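Long-range contact in DELTA1-pyrroline-2-carboxylate reductase (Thermococcus litoralis DSM 5473, PDB 6T3E), which probably catalyses the NAD(P)H-dependent reduction of Delta1-pyrroline-2-carboxylate to L-proline, a step of L-hydroxyproline metabolism: residues R211-V222 with W235-G246. Sequence-based numbering, arbitrary orientation.
With NAI (1,4-dihydronicotinamide adenine dinucleotide), chain F.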
loop_
_atom_site.group_PDB
_atom_site.type_symbol
_atom_site.label_atom_id
_atom_site.label_comp_id
_atom_site.label_asym_id
_atom_site.label_seq_id
_atom_site.Cartn_x
_atom_site.Cartn_y
_atom_site.Cartn_z
ATOM N N ARG B 211 -32.642 -14.001 -15.355
ATOM C CA ARG B 211 -33.345 -13.485 -16.526
ATOM C C ARG B 211 -34.482 -12.559 -16.119
ATOM O O ARG B 211 -34.618 -11.448 -16.649
ATOM C CB ARG B 211 -33.890 -14.646 -17.357
ATOM C CG ARG B 211 -34.627 -14.237 -18.623
ATOM C CD ARG B 211 -34.427 -15.261 -19.744
ATOM N NE ARG B 211 -34.825 -14.738 -21.052
ATOM C CZ ARG B 211 -35.376 -15.458 -22.024
ATOM N NH1 ARG B 211 -35.601 -16.752 -21.861
ATOM N NH2 ARG B 211 -35.695 -14.876 -23.172
ATOM N N GLU B 212 -35.290 -12.984 -15.151
ATOM C CA GLU B 212 -36.452 -12.199 -14.747
ATOM C C GLU B 212 -36.042 -10.874 -14.117
ATOM O O GLU B 212 -36.641 -9.833 -14.409
ATOM C CB GLU B 212 -37.320 -13.007 -13.778
ATOM C CG GLU B 212 -38.577 -12.284 -13.345
ATOM C CD GLU B 212 -39.427 -13.124 -12.432
ATOM O OE1 GLU B 212 -40.348 -12.572 -11.788
ATOM O OE2 GLU B 212 -39.160 -14.344 -12.356
ATOM N N ALA B 213 -35.036 -10.890 -13.240
ATOM C CA ALA B 213 -34.588 -9.648 -12.621
ATOM C C ALA B 213 -34.050 -8.680 -13.663
ATOM O O ALA B 213 -34.250 -7.468 -13.552
ATOM C CB ALA B 213 -33.526 -9.936 -11.563
ATOM N N THR B 214 -33.384 -9.199 -14.700
ATOM C CA THR B 214 -32.837 -8.328 -15.736
ATOM C C THR B 214 -33.936 -7.770 -16.641
ATOM O O THR B 214 -33.935 -6.576 -16.965
ATOM C CB THR B 214 -31.791 -9.098 -16.544
ATOM O OG1 THR B 214 -30.798 -9.621 -15.652
ATOM C CG2 THR B 214 -31.122 -8.206 -17.584
ATOM N N GLU B 215 -34.904 -8.607 -17.019
ATOM C CA GLU B 215 -35.926 -8.186 -17.971
ATOM C C GLU B 215 -36.836 -7.108 -17.397
ATOM O O GLU B 215 -37.295 -6.231 -18.138
ATOM C CB GLU B 215 -36.762 -9.389 -18.411
ATOM C CG GLU B 215 -36.301 -10.010 -19.723
ATOM C CD GLU B 215 -36.921 -11.368 -19.985
ATOM O OE1 GLU B 215 -36.482 -12.040 -20.940
ATOM O OE2 GLU B 215 -37.847 -11.760 -19.240
ATOM N N LYS B 216 -37.107 -7.146 -16.095
ATOM C CA LYS B 216 -38.073 -6.240 -15.494
ATOM C C LYS B 216 -37.440 -4.998 -14.885
ATOM O O LYS B 216 -38.157 -4.188 -14.288
ATOM C CB LYS B 216 -38.890 -6.974 -14.428
ATOM C CG LYS B 216 -39.645 -8.164 -14.960
ATOM C CD LYS B 216 -39.997 -9.126 -13.852
ATOM C CE LYS B 216 -41.329 -8.779 -13.213
ATOM N NZ LYS B 216 -41.828 -9.937 -12.429
ATOM N N SER B 217 -36.130 -4.818 -15.038
ATOM C CA SER B 217 -35.402 -3.751 -14.366
ATOM C C SER B 217 -35.449 -2.441 -15.142
ATOM O O SER B 217 -35.281 -2.418 -16.365
ATOM C CB SER B 217 -33.940 -4.150 -14.171
ATOM O OG SER B 217 -33.804 -5.158 -13.196
ATOM N N ASP B 218 -35.646 -1.343 -14.414
ATOM C CA ASP B 218 -35.297 -0.026 -14.929
ATOM C C ASP B 218 -33.840 0.300 -14.605
ATOM O O ASP B 218 -33.141 0.904 -15.427
ATOM C CB ASP B 218 -36.235 1.040 -14.346
ATOM C CG ASP B 218 -37.673 0.926 -14.866
ATOM O OD1 ASP B 218 -37.872 0.643 -16.073
ATOM O OD2 ASP B 218 -38.610 1.121 -14.060
ATOM N N ILE B 219 -33.373 -0.134 -13.427
ATOM C CA ILE B 219 -31.974 -0.074 -13.010
ATOM C C ILE B 219 -31.572 -1.458 -12.522
ATOM O O ILE B 219 -32.265 -2.055 -11.694
ATOM C CB ILE B 219 -31.745 0.957 -11.889
ATOM C CG1 ILE B 219 -32.026 2.371 -12.390
ATOM C CG2 ILE B 219 -30.319 0.858 -11.352
ATOM C CD1 ILE B 219 -32.017 3.404 -11.292
ATOM N N LEU B 220 -30.452 -1.966 -13.012
ATOM C CA LEU B 220 -29.986 -3.288 -12.627
ATOM C C LEU B 220 -28.719 -3.166 -11.800
ATOM O O LEU B 220 -27.777 -2.466 -12.190
ATOM C CB LEU B 220 -29.724 -4.166 -13.853
ATOM C CG LEU B 220 -29.200 -5.573 -13.550
ATOM C CD1 LEU B 220 -30.228 -6.354 -12.747
ATOM C CD2 LEU B 220 -28.845 -6.298 -14.827
ATOM N N ILE B 221 -28.691 -3.872 -10.674
ATOM C CA ILE B 221 -27.543 -3.905 -9.779
ATOM C C ILE B 221 -26.967 -5.314 -9.848
ATOM O O ILE B 221 -27.672 -6.290 -9.569
ATOM C CB ILE B 221 -27.938 -3.544 -8.335
ATOM C CG1 ILE B 221 -28.313 -2.067 -8.206
ATOM C CG2 ILE B 221 -26.832 -3.916 -7.363
ATOM C CD1 ILE B 221 -29.223 -1.784 -7.019
ATOM N N VAL B 222 -25.693 -5.418 -10.221
ATOM C CA VAL B 222 -24.972 -6.683 -10.260
ATOM C C VAL B 222 -23.791 -6.556 -9.299
ATOM O O VAL B 222 -22.938 -5.672 -9.474
ATOM C CB VAL B 222 -24.507 -7.041 -11.683
ATOM C CG1 VAL B 222 -24.208 -8.517 -11.771
ATOM C CG2 VAL B 222 -25.563 -6.666 -12.729
ATOM N N TRP B 235 -31.438 -10.254 -22.644
ATOM C CA TRP B 235 -32.530 -9.942 -21.735
ATOM C C TRP B 235 -32.738 -8.451 -21.530
ATOM O O TRP B 235 -33.848 -8.039 -21.172
ATOM C CB TRP B 235 -32.290 -10.590 -20.369
ATOM C CG TRP B 235 -31.928 -12.040 -20.437
ATOM C CD1 TRP B 235 -32.289 -12.944 -21.410
ATOM C CD2 TRP B 235 -31.134 -12.765 -19.491
ATOM N NE1 TRP B 235 -31.760 -14.176 -21.122
ATOM C CE2 TRP B 235 -31.056 -14.096 -19.947
ATOM C CE3 TRP B 235 -30.486 -12.420 -18.298
ATOM C CZ2 TRP B 235 -30.356 -15.078 -19.251
ATOM C CZ3 TRP B 235 -29.789 -13.400 -17.611
ATOM C CH2 TRP B 235 -29.722 -14.709 -18.096
ATOM N N ILE B 236 -31.704 -7.642 -21.737
ATOM C CA ILE B 236 -31.765 -6.228 -21.384
ATOM C C ILE B 236 -32.579 -5.469 -22.425
ATOM O O ILE B 236 -32.180 -5.369 -23.591
ATOM C CB ILE B 236 -30.354 -5.642 -21.257
ATOM C CG1 ILE B 236 -29.438 -6.648 -20.548
ATOM C CG2 ILE B 236 -30.406 -4.337 -20.505
ATOM C CD1 ILE B 236 -28.047 -6.127 -20.237
ATOM N N ARG B 237 -33.698 -4.891 -21.995
ATOM C CA ARG B 237 -34.474 -4.036 -22.875
ATOM C C ARG B 237 -33.917 -2.616 -22.828
ATOM O O ARG B 237 -33.094 -2.274 -21.981
ATOM C CB ARG B 237 -35.958 -4.057 -22.497
ATOM C CG ARG B 237 -36.249 -3.812 -21.039
ATOM C CD ARG B 237 -37.750 -3.713 -20.806
ATOM N NE ARG B 237 -38.071 -3.398 -19.415
ATOM C CZ ARG B 237 -37.897 -2.205 -18.851
ATOM N NH1 ARG B 237 -37.396 -1.195 -19.555
ATOM N NH2 ARG B 237 -38.224 -2.020 -17.577
ATOM N N GLU B 238 -34.355 -1.792 -23.772
ATOM C CA GLU B 238 -33.835 -0.440 -23.852
ATOM C C GLU B 238 -34.226 0.374 -22.621
ATOM O O GLU B 238 -35.169 0.054 -21.887
ATOM C CB GLU B 238 -34.319 0.256 -25.122
ATOM C CG GLU B 238 -35.690 -0.155 -25.592
ATOM C CD GLU B 238 -36.061 0.517 -26.902
ATOM O OE1 GLU B 238 -36.947 1.403 -26.888
ATOM O OE2 GLU B 238 -35.461 0.168 -27.944
ATOM N N GLY B 239 -33.458 1.433 -22.393
ATOM C CA GLY B 239 -33.723 2.361 -21.322
ATOM C C GLY B 239 -33.303 1.919 -19.944
ATOM O O GLY B 239 -33.579 2.637 -18.977
ATOM N N THR B 240 -32.640 0.781 -19.812
ATOM C CA THR B 240 -32.207 0.307 -18.509
ATOM C C THR B 240 -30.773 0.745 -18.249
ATOM O O THR B 240 -29.947 0.792 -19.167
ATOM C CB THR B 240 -32.329 -1.211 -18.390
ATOM O OG1 THR B 240 -31.151 -1.826 -18.922
ATOM C CG2 THR B 240 -33.571 -1.718 -19.116
ATOM N N HIS B 241 -30.491 1.067 -16.987
ATOM C CA HIS B 241 -29.165 1.442 -16.521
ATOM C C HIS B 241 -28.612 0.331 -15.644
ATOM O O HIS B 241 -29.340 -0.240 -14.826
ATOM C CB HIS B 241 -29.197 2.753 -15.724
ATOM C CG HIS B 241 -27.942 3.008 -14.943
ATOM N ND1 HIS B 241 -26.757 3.385 -15.539
ATOM C CD2 HIS B 241 -27.683 2.920 -13.618
ATOM C CE1 HIS B 241 -25.824 3.527 -14.615
ATOM N NE2 HIS B 241 -26.362 3.256 -13.439
ATOM N N ILE B 242 -27.336 -0.001 -15.842
ATOM C CA ILE B 242 -26.688 -1.121 -15.165
ATOM C C ILE B 242 -25.529 -0.597 -14.335
ATOM O O ILE B 242 -24.679 0.143 -14.844
ATOM C CB ILE B 242 -26.173 -2.184 -16.155
ATOM C CG1 ILE B 242 -27.153 -2.376 -17.310
ATOM C CG2 ILE B 242 -25.916 -3.501 -15.438
ATOM C CD1 ILE B 242 -28.462 -2.973 -16.886
ATOM N N ASN B 243 -25.474 -1.015 -13.075
ATOM C CA ASN B 243 -24.316 -0.812 -12.216
ATOM C C ASN B 243 -23.711 -2.176 -11.913
ATOM O O ASN B 243 -24.377 -3.040 -11.330
ATOM C CB ASN B 243 -24.697 -0.082 -10.927
ATOM C CG ASN B 243 -25.205 1.327 -11.184
ATOM O OD1 ASN B 243 -24.517 2.146 -11.791
ATOM N ND2 ASN B 243 -26.404 1.618 -10.709
ATOM N N SER B 244 -22.468 -2.376 -12.341
ATOM C CA SER B 244 -21.762 -3.638 -12.160
ATOM C C SER B 244 -20.497 -3.377 -11.354
ATOM O O SER B 244 -19.618 -2.627 -11.796
ATOM C CB SER B 244 -21.436 -4.277 -13.514
ATOM O OG SER B 244 -20.701 -5.476 -13.358
ATOM N N VAL B 245 -20.416 -3.965 -10.162
ATOM C CA VAL B 245 -19.292 -3.722 -9.269
ATOM C C VAL B 245 -18.511 -4.987 -8.960
ATOM O O VAL B 245 -17.460 -4.915 -8.299
ATOM C CB VAL B 245 -19.747 -3.028 -7.967
ATOM C CG1 VAL B 245 -20.749 -1.932 -8.293
ATOM C CG2 VAL B 245 -20.345 -4.028 -7.005
ATOM N N GLY B 246 -18.965 -6.137 -9.450
ATOM C CA GLY B 246 -18.273 -7.371 -9.149
ATOM C C GLY B 246 -16.870 -7.368 -9.718
ATOM O O GLY B 246 -16.580 -6.709 -10.721
HETATM P PA NAI F . -20.555 -11.263 -0.874
HETATM O O1A NAI F . -19.901 -12.620 -0.878
HETATM O O2A NAI F . -20.925 -10.872 0.543
HETATM O O5B NAI F . -21.856 -11.186 -1.879
HETATM C C5B NAI F . -21.653 -11.794 -3.149
HETATM C C4B NAI F . -23.045 -12.362 -3.671
HETATM O O4B NAI F . -22.940 -12.752 -4.899
HETATM C C3B NAI F . -23.420 -13.619 -2.853
HETATM O O3B NAI F . -24.620 -13.410 -2.259
HETATM C C2B NAI F . -23.460 -14.746 -3.905
HETATM O O2B NAI F . -24.460 -15.811 -3.515
HETATM C C1B NAI F . -23.815 -14.113 -4.987
HETATM N N9A NAI F . -23.482 -14.836 -6.184
HETATM C C8A NAI F . -22.266 -15.336 -6.420
HETATM N N7A NAI F . -22.303 -15.938 -7.603
HETATM C C5A NAI F . -23.544 -15.809 -8.103
HETATM C C6A NAI F . -24.089 -16.249 -9.285
HETATM N N6A NAI F . -23.540 -17.003 -10.396
HETATM N N1A NAI F . -25.365 -15.998 -9.567
HETATM C C2A NAI F . -26.113 -15.292 -8.683
HETATM N N3A NAI F . -25.573 -14.855 -7.518
HETATM C C4A NAI F . -24.275 -15.128 -7.235
HETATM O O3 NAI F . -19.420 -10.215 -1.495
HETATM P PN NAI F . -19.710 -8.594 -1.746
HETATM O O1N NAI F . -19.002 -7.891 -0.604
HETATM O O2N NAI F . -21.183 -8.302 -1.797
HETATM O O5D NAI F . -19.048 -8.155 -3.162
HETATM C C5D NAI F . -19.809 -8.329 -4.300
HETATM C C4D NAI F . -18.904 -8.070 -5.534
HETATM O O4D NAI F . -18.539 -6.806 -5.614
HETATM C C3D NAI F . -17.602 -8.874 -5.402
HETATM O O3D NAI F . -17.270 -9.393 -6.638
HETATM C C2D NAI F . -16.541 -7.838 -5.003
HETATM O O2D NAI F . -15.167 -8.360 -5.422
HETATM C C1D NAI F . -16.926 -6.777 -5.663
HETATM N N1N NAI F . -16.459 -5.550 -4.995
HETATM C C2N NAI F . -15.958 -4.426 -5.765
HETATM C C3N NAI F . -15.927 -3.008 -5.129
HETATM C C7N NAI F . -16.043 -1.824 -6.127
HETATM O O7N NAI F . -16.210 -2.079 -7.262
HETATM N N7N NAI F . -15.948 -0.425 -5.651
HETATM C C4N NAI F . -16.407 -2.793 -3.708
HETATM C C5N NAI F . -16.391 -4.069 -2.857
HETATM C C6N NAI F . -16.490 -5.440 -3.550
#
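In the Rossmann-type dinucleotide-binding domain, strands 219-222 and 241-244 are parallel neighbours in the eight-stranded sheet, and their pairing illustrates how such a sheet delivers a loop to its cofactor. The strand axes approach to 4.7 Å. Backbone bonds alternate in parallel fashion: His241 N donates to Asp218 O, Leu220 N to His241 O, Asn243 N to Leu220 O, Val222 N to Asn243 O and Val245 N to Val222 O. On one face of the sheet Leu220 and Ile242 run alongside each other, with Leu220 CB 3.5 Å from Ile242 CD1, while Val222 CG2 reaches Ile242 CG2. The other face carries Ile219, whose CG2 meets the His241 ring at its edge, under cover from helices 128-146 and 161-173. In the turn before strand 241-244, Arg237 reaches back to segment 211-222, where its NE makes a weak hydrogen bond to Glu215 O. Its chain, extended from CG to NE, carries NH2 to 3.1 Å from Asp218 OD1 in a salt bridge whose N-H...O angle is 174°; the oxygen lies in the guanidinium plane but is approached from above its own carboxylate. Arg148 also pairs with this OD1, so two arginines share one buried carboxylate. Trp235 lies against helix 210-215: Arg211, with CG anti to the backbone N (chi1 -179°), runs its aliphatic chain over one indole face, and CD stands 3.5 Å from the centroid of the five-membered ring in a CH-pi contact. Beyond strand 241-244, Val245 and Gly246 line the nicotinamide riboside part of the NADH site, with Gly246 CA 3.4 Å from NAI O3D.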